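Local coordinates for protein HpuA (Kingella denitrificans ATCC 33394, PDB 5EC6) that binds haemoglobin as an outer-membrane lipoprotein receptor, probably so that the bacterium can take up haem iron from its host, at residues V179-S193 / T224-E236. Residues are numbered along the deposited sequence; the frame is centred on the assembly and turned at random. Where two conformers were deposited one is given.
Sequences VIGLRVKNDRAVTSS and TIVGNSEFGDSIE. With GOL (glycerol), chain C.
Asn-228 ND2 spends both its N-H groups across the contact: one runs almost straight (173°) and in the amide plane to Thr-191 O at 2.9 Å, the other reaches Ser-193 OG at 3.0 Å. At the far end of the amide, OD1 accepts from the backbone N of Glu-230 (an Asx turn) and from that of Phe-231, together an Asx motif that braces its own loop. Beside it Ser-193 N donates to Val-226 O, and a water joins Ser-193 OG to Gly-227 O.

The Phe-231 ring inserts between Arg-183 and Ser-192, swung away from its own N by a chi1 of -174°. Ser-192 CA lies over one face, offset toward the rim. Arg-183 lies over the opposite face: its CD sits 4.0 Å from the Phe-231 ring centroid in a CH-pi contact, and the guanidinium stacks off-centre, planes 25° apart. Arg-183 NH1 donates to Asp-233 O at 2.8 Å, while Ile-235 CG1 packs 3.4 Å from Arg-183 NH2. Outside the segments, NE bonds Leu-296 O and NH2 bonds Ser-253 OG. At the hairpin end, Lys-185 NZ donates to Glu-230 O at 2.7 Å, near a glycerol probably left from crystallisation.

Main-chain oxygens take most of these bonds, so the connection between strands 220-225 and 235-243 is pinned to the hairpin largely through its backbone, and the buried Arg-183 charge is probably offset by carbonyls, the Ser-253 hydroxyl and the Phe-231 face.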
ATOM      1  N   VAL A 179       9.302   2.078  -0.953  1.00 15.25           N
ATOM      2  CA  VAL A 179       8.014   2.287  -0.288  1.00 16.55           C
ATOM      3  C   VAL A 179       7.745   3.796  -0.061  1.00 15.42           C
ATOM      4  O   VAL A 179       8.683   4.620  -0.028  1.00 16.45           O
ATOM      5  CB  VAL A 179       7.862   1.524   1.061  1.00 15.26           C
ATOM      6  CG1 VAL A 179       8.172   0.045   0.878  1.00 15.25           C
ATOM      7  CG2 VAL A 179       8.701   2.085   2.176  1.00 16.63           C
ATOM      8  N   ILE A 180       6.498   4.070   0.228  1.00 15.82           N
ATOM      9  CA  ILE A 180       6.082   5.396   0.693  0.56 16.86           C
ATOM     10  C   ILE A 180       5.281   5.239   1.971  1.00 16.44           C
ATOM     11  O   ILE A 180       4.457   4.335   2.097  1.00 16.25           O
ATOM     12  CB  ILE A 180       5.212   6.083  -0.370  0.56 17.93           C
ATOM     13  CG1 ILE A 180       6.005   6.321  -1.673  0.56 19.96           C
ATOM     14  CG2 ILE A 180       4.645   7.404   0.157  0.56 18.16           C
ATOM     15  CD1 ILE A 180       5.092   6.466  -2.855  0.56 19.86           C
ATOM     16  N   GLY A 181       5.563   6.122   2.927  1.00 15.43           N
ATOM     17  CA  GLY A 181       4.802   6.252   4.169  1.00 16.59           C
ATOM     18  C   GLY A 181       3.862   7.431   4.129  1.00 16.94           C
ATOM     19  O   GLY A 181       4.163   8.443   3.457  1.00 17.87           O
ATOM     20  N   LEU A 182       2.745   7.254   4.806  1.00 16.12           N
ATOM     21  CA  LEU A 182       1.665   8.242   4.848  1.00 17.52           C
ATOM     22  C   LEU A 182       1.239   8.451   6.292  1.00 18.15           C
ATOM     23  O   LEU A 182       0.965   7.503   7.039  1.00 16.71           O
ATOM     24  CB  LEU A 182       0.486   7.762   4.014  1.00 18.92           C
ATOM     25  CG  LEU A 182      -0.835   8.530   4.240  1.00 22.70           C
ATOM     26  CD1 LEU A 182      -0.660   9.797   3.451  1.00 25.39           C
ATOM     27  CD2 LEU A 182      -2.061   7.747   3.768  1.00 27.60           C
ATOM     28  N   ARG A 183       1.136   9.736   6.680  1.00 17.55           N
ATOM     29  CA  ARG A 183       0.516  10.119   7.919  1.00 16.59           C
ATOM     30  C   ARG A 183      -0.573  11.189   7.598  1.00 17.29           C
ATOM     31  O   ARG A 183      -0.680  11.668   6.457  1.00 17.33           O
ATOM     32  CB  ARG A 183       1.550  10.700   8.903  1.00 17.41           C
ATOM     33  CG  ARG A 183       2.661   9.695   9.419  1.00 13.22           C
ATOM     34  CD  ARG A 183       3.633  10.420  10.315  1.00 23.62           C
ATOM     35  NE  ARG A 183       4.354   9.603  11.306  1.00 24.00           N
ATOM     36  CZ  ARG A 183       5.605   9.806  11.700  1.00 27.00           C
ATOM     37  NH1 ARG A 183       6.407  10.770  11.146  1.00 24.04           N
ATOM     38  NH2 ARG A 183       6.130   8.945  12.556  1.00 28.84           N
ATOM     39  N   VAL A 184      -1.393  11.502   8.595  1.00 18.61           N
ATOM     40  CA  VAL A 184      -2.348  12.620   8.491  1.00 20.62           C
ATOM     41  C   VAL A 184      -1.966  13.652   9.541  1.00 22.17           C
ATOM     42  O   VAL A 184      -1.872  13.332  10.726  1.00 24.25           O
ATOM     43  CB  VAL A 184      -3.797  12.159   8.660  1.00 20.98           C
ATOM     44  CG1 VAL A 184      -4.693  13.411   8.588  1.00 20.96           C
ATOM     45  CG2 VAL A 184      -4.187  11.180   7.593  1.00 21.30           C
ATOM     46  N   LYS A 185      -1.682  14.860   9.079  1.00 23.27           N
ATOM     47  CA  LYS A 185      -1.387  15.974   9.984  1.00 30.14           C
ATOM     48  C   LYS A 185      -2.277  17.138   9.605  1.00 33.83           C
ATOM     49  O   LYS A 185      -2.256  17.574   8.454  1.00 32.33           O
ATOM     50  CB  LYS A 185       0.054  16.427   9.827  1.00 35.31           C
ATOM     51  CG  LYS A 185       0.309  17.807  10.463  1.00 41.81           C
ATOM     52  CD  LYS A 185       1.795  18.111  10.587  1.00 46.66           C
ATOM     53  CE  LYS A 185       2.406  18.426   9.234  1.00 47.19           C
ATOM     54  NZ  LYS A 185       3.862  18.573   9.425  1.00 52.77           N
ATOM     55  N   ASN A 186      -3.074  17.632  10.554  1.00 38.87           N
ATOM     56  CA  ASN A 186      -3.826  18.872  10.298  1.00 43.22           C
ATOM     57  C   ASN A 186      -4.584  18.848   9.005  1.00 41.38           C
ATOM     58  O   ASN A 186      -4.342  19.681   8.110  1.00 45.59           O
ATOM     59  CB  ASN A 186      -2.869  20.062  10.230  1.00 52.48           C
ATOM     60  CG  ASN A 186      -2.474  20.558  11.590  1.00 56.65           C
ATOM     61  OD1 ASN A 186      -1.288  20.769  11.864  1.00 65.45           O
ATOM     62  ND2 ASN A 186      -3.466  20.745  12.463  1.00 60.23           N
ATOM     63  N   ASP A 187      -5.500  17.905   8.903  1.00 33.76           N
ATOM     64  CA  ASP A 187      -6.396  17.786   7.758  1.00 37.53           C
ATOM     65  C   ASP A 187      -5.748  17.436   6.396  1.00 34.26           C
ATOM     66  O   ASP A 187      -6.466  17.239   5.394  1.00 37.30           O
ATOM     67  CB  ASP A 187      -7.313  19.045   7.644  1.00 40.41           C
ATOM     68  CG  ASP A 187      -8.616  18.893   8.410  1.00 41.74           C
ATOM     69  OD1 ASP A 187      -8.734  17.941   9.218  1.00 37.61           O
ATOM     70  OD2 ASP A 187      -9.528  19.729   8.203  1.00 46.62           O
ATOM     71  N   ARG A 188      -4.416  17.280   6.378  1.00 29.20           N
ATOM     72  CA  ARG A 188      -3.723  16.921   5.152  1.00 25.95           C
ATOM     73  C   ARG A 188      -3.033  15.577   5.302  1.00 22.67           C
ATOM     74  O   ARG A 188      -2.609  15.174   6.381  1.00 23.52           O
ATOM     75  CB  ARG A 188      -2.716  17.970   4.757  1.00 29.84           C
ATOM     76  CG  ARG A 188      -3.508  19.125   4.099  1.00 35.41           C
ATOM     77  CD  ARG A 188      -2.623  20.278   3.839  1.00 34.62           C
ATOM     78  NE  ARG A 188      -1.885  20.138   2.602  1.00 35.25           N
ATOM     79  CZ  ARG A 188      -2.346  20.303   1.370  1.00 34.33           C
ATOM     80  NH1 ARG A 188      -3.643  20.587   1.094  1.00 33.64           N
ATOM     81  NH2 ARG A 188      -1.473  20.178   0.387  1.00 32.95           N
ATOM     82  N   ALA A 189      -2.925  14.927   4.186  1.00 21.01           N
ATOM     83  CA  ALA A 189      -2.043  13.790   4.071  1.00 20.68           C
ATOM     84  C   ALA A 189      -0.609  14.233   3.860  1.00 20.33           C
ATOM     85  O   ALA A 189      -0.324  15.112   3.040  1.00 22.27           O
ATOM     86  CB  ALA A 189      -2.495  12.936   2.893  1.00 21.05           C
ATOM     87  N   VAL A 190       0.317  13.608   4.580  1.00 18.87           N
ATOM     88  CA  VAL A 190       1.709  13.942   4.463  1.00 18.54           C
ATOM     89  C   VAL A 190       2.481  12.652   4.155  1.00 19.72           C
ATOM     90  O   VAL A 190       2.149  11.581   4.668  1.00 19.79           O
ATOM     91  CB  VAL A 190       2.256  14.654   5.712  1.00 20.51           C
ATOM     92  CG1 VAL A 190       1.620  16.044   5.816  1.00 20.70           C
ATOM     93  CG2 VAL A 190       2.015  13.911   7.009  1.00 19.78           C
ATOM     94  N   THR A 191       3.454  12.785   3.287  1.00 17.79           N
ATOM     95  CA  THR A 191       4.176  11.627   2.741  1.00 17.71           C
ATOM     96  C   THR A 191       5.666  11.710   2.942  1.00 20.23           C
ATOM     97  O   THR A 191       6.287  12.800   3.041  1.00 19.13           O
ATOM     98  CB  THR A 191       3.809  11.374   1.282  1.00 19.90           C
ATOM     99  OG1 THR A 191       3.921  12.602   0.505  1.00 20.01           O
ATOM    100  CG2 THR A 191       2.411  10.819   1.175  1.00 19.23           C
ATOM    101  N   SER A 192       6.289  10.532   3.016  1.00 18.40           N
ATOM    102  CA  SER A 192       7.727  10.414   3.146  1.00 17.79           C
ATOM    103  C   SER A 192       8.456  10.909   1.892  1.00 18.16           C
ATOM    104  O   SER A 192       7.902  10.935   0.802  1.00 19.29           O
ATOM    105  CB  SER A 192       8.098   8.952   3.435  1.00 18.62           C
ATOM    106  OG  SER A 192       7.619   8.110   2.423  1.00 16.51           O
ATOM    107  N   SER A 193       9.718  11.315   2.072  1.00 19.63           N
ATOM    108  CA  SER A 193      10.452  11.981   0.980  1.00 21.97           C
ATOM    109  C   SER A 193      10.699  11.059  -0.158  1.00 21.69           C
ATOM    110  O   SER A 193      11.159   9.900   0.017  1.00 21.69           O
ATOM    111  CB  SER A 193      11.771  12.555   1.469  1.00 22.55           C
ATOM    112  OG  SER A 193      11.534  13.521   2.471  1.00 24.41           O
ATOM    113  N   THR A 224      14.046   2.183   6.773  1.00 16.32           N
ATOM    114  CA  THR A 224      13.638   3.463   7.288  1.00 16.74           C
ATOM    115  C   THR A 224      12.721   4.167   6.315  1.00 16.29           C
ATOM    116  O   THR A 224      13.046   4.295   5.125  1.00 17.31           O
ATOM    117  CB  THR A 224      14.873   4.358   7.553  1.00 17.90           C
ATOM    118  OG1 THR A 224      15.685   3.741   8.563  1.00 19.06           O
ATOM    119  CG2 THR A 224      14.461   5.753   8.029  1.00 18.54           C
ATOM    120  N   ILE A 225      11.611   4.649   6.852  1.00 15.56           N
ATOM    121  CA  ILE A 225      10.721   5.519   6.117  1.00 16.64           C
ATOM    122  C   ILE A 225      11.192   6.974   6.405  1.00 16.63           C
ATOM    123  O   ILE A 225      11.129   7.430   7.547  1.00 16.98           O
ATOM    124  CB  ILE A 225       9.285   5.308   6.516  1.00 17.81           C
ATOM    125  CG1 ILE A 225       8.831   3.893   6.129  1.00 17.93           C
ATOM    126  CG2 ILE A 225       8.365   6.310   5.773  1.00 18.50           C
ATOM    127  CD1 ILE A 225       7.501   3.511   6.677  1.00 18.53           C
ATOM    128  N   VAL A 226      11.656   7.629   5.351  1.00 17.58           N
ATOM    129  CA  VAL A 226      12.376   8.926   5.474  1.00 18.25           C
ATOM    130  C   VAL A 226      11.403  10.111   5.601  1.00 18.40           C
ATOM    131  O   VAL A 226      10.571  10.331   4.744  1.00 18.67           O
ATOM    132  CB  VAL A 226      13.284   9.094   4.251  1.00 20.36           C
ATOM    133  CG1 VAL A 226      14.049  10.428   4.329  1.00 22.99           C
ATOM    134  CG2 VAL A 226      14.262   7.957   4.196  1.00 22.54           C
ATOM    135  N   GLY A 227      11.568  10.873   6.672  1.00 18.69           N
ATOM    136  CA  GLY A 227      10.758  12.013   6.974  1.00 19.71           C
ATOM    137  C   GLY A 227      11.210  13.318   6.320  1.00 21.68           C
ATOM    138  O   GLY A 227      12.187  13.356   5.561  1.00 21.18           O
ATOM    139  N   ASN A 228      10.425  14.354   6.643  1.00 22.96           N
ATOM    140  CA  ASN A 228      10.663  15.717   6.128  1.00 22.38           C
ATOM    141  C   ASN A 228       9.800  16.652   6.966  1.00 22.69           C
ATOM    142  O   ASN A 228       9.197  16.252   7.960  1.00 22.10           O
ATOM    143  CB  ASN A 228      10.318  15.782   4.650  1.00 21.80           C
ATOM    144  CG  ASN A 228       8.915  15.261   4.360  1.00 22.77           C
ATOM    145  OD1 ASN A 228       7.956  15.842   4.801  1.00 21.80           O
ATOM    146  ND2 ASN A 228       8.815  14.074   3.672  1.00 22.09           N
ATOM    147  N   SER A 229       9.812  17.955   6.629  1.00 26.29           N
ATOM    148  CA  SER A 229       9.098  18.936   7.432  1.00 26.83           C
ATOM    149  C   SER A 229       7.604  18.712   7.496  1.00 26.71           C
ATOM    150  O   SER A 229       7.009  19.143   8.436  1.00 29.35           O
ATOM    151  CB  SER A 229       9.327  20.349   6.849  1.00 28.17           C
ATOM    152  OG  SER A 229       8.806  20.433   5.522  1.00 29.51           O
ATOM    153  N   GLU A 230       7.014  18.015   6.516  1.00 24.33           N
ATOM    154  CA  GLU A 230       5.585  17.732   6.527  1.00 23.47           C
ATOM    155  C   GLU A 230       5.258  16.394   7.230  1.00 22.26           C
ATOM    156  O   GLU A 230       4.385  16.284   8.107  1.00 22.22           O
ATOM    157  CB  GLU A 230       5.054  17.691   5.091  1.00 25.65           C
ATOM    158  CG  GLU A 230       5.224  19.007   4.293  1.00 30.53           C
ATOM    159  CD  GLU A 230       4.674  20.183   5.063  1.00 36.40           C
ATOM    160  OE1 GLU A 230       3.496  20.124   5.470  1.00 39.69           O
ATOM    161  OE2 GLU A 230       5.455  21.125   5.330  1.00 48.66           O
ATOM    162  N   PHE A 231       5.952  15.364   6.781  1.00 22.54           N
ATOM    163  CA  PHE A 231       5.759  14.027   7.327  1.00 20.98           C
ATOM    164  C   PHE A 231       6.142  13.924   8.794  1.00 20.89           C
ATOM    165  O   PHE A 231       5.556  13.135   9.531  1.00 22.17           O
ATOM    166  CB  PHE A 231       6.579  13.041   6.511  1.00 20.40           C
ATOM    167  CG  PHE A 231       6.355  11.585   6.892  1.00 19.06           C
ATOM    168  CD1 PHE A 231       5.252  10.874   6.404  1.00 19.74           C
ATOM    169  CD2 PHE A 231       7.237  10.953   7.724  1.00 19.11           C
ATOM    170  CE1 PHE A 231       5.076   9.520   6.723  1.00 17.72           C
ATOM    171  CE2 PHE A 231       7.045   9.610   8.070  1.00 18.80           C
ATOM    172  CZ  PHE A 231       5.976   8.906   7.568  1.00 18.65           C
ATOM    173  N   GLY A 232       7.153  14.677   9.215  1.00 21.56           N
ATOM    174  CA  GLY A 232       7.698  14.557  10.551  1.00 22.32           C
ATOM    175  C   GLY A 232       8.880  13.636  10.545  1.00 20.80           C
ATOM    176  O   GLY A 232       9.532  13.483   9.511  1.00 20.84           O
ATOM    177  N   ASP A 233       9.180  13.103  11.724  1.00 21.59           N
ATOM    178  CA  ASP A 233      10.393  12.337  11.939  1.00 21.38           C
ATOM    179  C   ASP A 233      10.307  11.055  11.086  1.00 20.18           C
ATOM    180  O   ASP A 233       9.223  10.474  10.882  1.00 20.28           O
ATOM    181  CB  ASP A 233      10.587  11.984  13.376  1.00 21.77           C
ATOM    182  CG  ASP A 233      10.816  13.228  14.257  1.00 25.21           C
ATOM    183  OD1 ASP A 233      11.453  14.197  13.751  1.00 28.07           O
ATOM    184  OD2 ASP A 233      10.411  13.202  15.420  1.00 26.87           O
ATOM    185  N   SER A 234      11.455  10.635  10.629  1.00 18.05           N
ATOM    186  CA  SER A 234      11.582   9.315   9.985  1.00 18.06           C
ATOM    187  C   SER A 234      11.059   8.218  10.919  1.00 19.21           C
ATOM    188  O   SER A 234      11.084   8.336  12.135  1.00 18.72           O
ATOM    189  CB  SER A 234      13.019   9.024   9.596  1.00 18.67           C
ATOM    190  OG  SER A 234      13.489   9.974   8.640  1.00 19.91           O
ATOM    191  N   ILE A 235      10.659   7.089  10.316  1.00 18.21           N
ATOM    192  CA  ILE A 235      10.245   5.909  11.084  1.00 17.81           C
ATOM    193  C   ILE A 235      11.259   4.812  10.799  1.00 16.73           C
ATOM    194  O   ILE A 235      11.402   4.360   9.650  1.00 17.28           O
ATOM    195  CB  ILE A 235       8.831   5.415  10.687  1.00 18.74           C
ATOM    196  CG1 ILE A 235       7.778   6.473  10.984  1.00 19.35           C
ATOM    197  CG2 ILE A 235       8.519   4.108  11.397  1.00 20.19           C
ATOM    198  CD1 ILE A 235       6.397   6.167  10.396  1.00 20.17           C
ATOM    199  N   GLU A 236      12.022   4.444  11.812  1.00 16.92           N
ATOM    200  CA  GLU A 236      13.045   3.421  11.675  0.63 17.72           C
ATOM    201  C   GLU A 236      12.530   2.077  12.183  1.00 16.98           C
ATOM    202  O   GLU A 236      12.116   1.962  13.313  1.00 17.05           O
ATOM    203  CB  GLU A 236      14.315   3.803  12.438  0.63 19.59           C
ATOM    204  CG  GLU A 236      15.427   2.789  12.262  0.63 20.14           C
ATOM    205  CD  GLU A 236      16.795   3.234  12.754  0.63 24.51           C
ATOM    206  OE1 GLU A 236      16.886   4.317  13.347  0.63 27.74           O
ATOM    207  OE2 GLU A 236      17.769   2.496  12.468  0.63 30.56           O
TER
HETATM  208  C1  GOL C 402       4.217  13.381  11.726  1.00 52.19           C
HETATM  209  O1  GOL C 402       4.030  12.705  12.957  1.00 59.54           O
HETATM  210  C2  GOL C 402       3.066  14.326  11.409  1.00 50.03           C
HETATM  211  O2  GOL C 402       3.461  15.144  10.316  1.00 59.74           O
HETATM  212  C3  GOL C 402       1.825  13.550  11.019  1.00 53.67           C
HETATM  213  O3  GOL C 402       0.657  13.977  11.714  1.00 42.21           O
HETATM  214  O   HOH W   1      14.109  14.102   3.327  1.00 43.30           O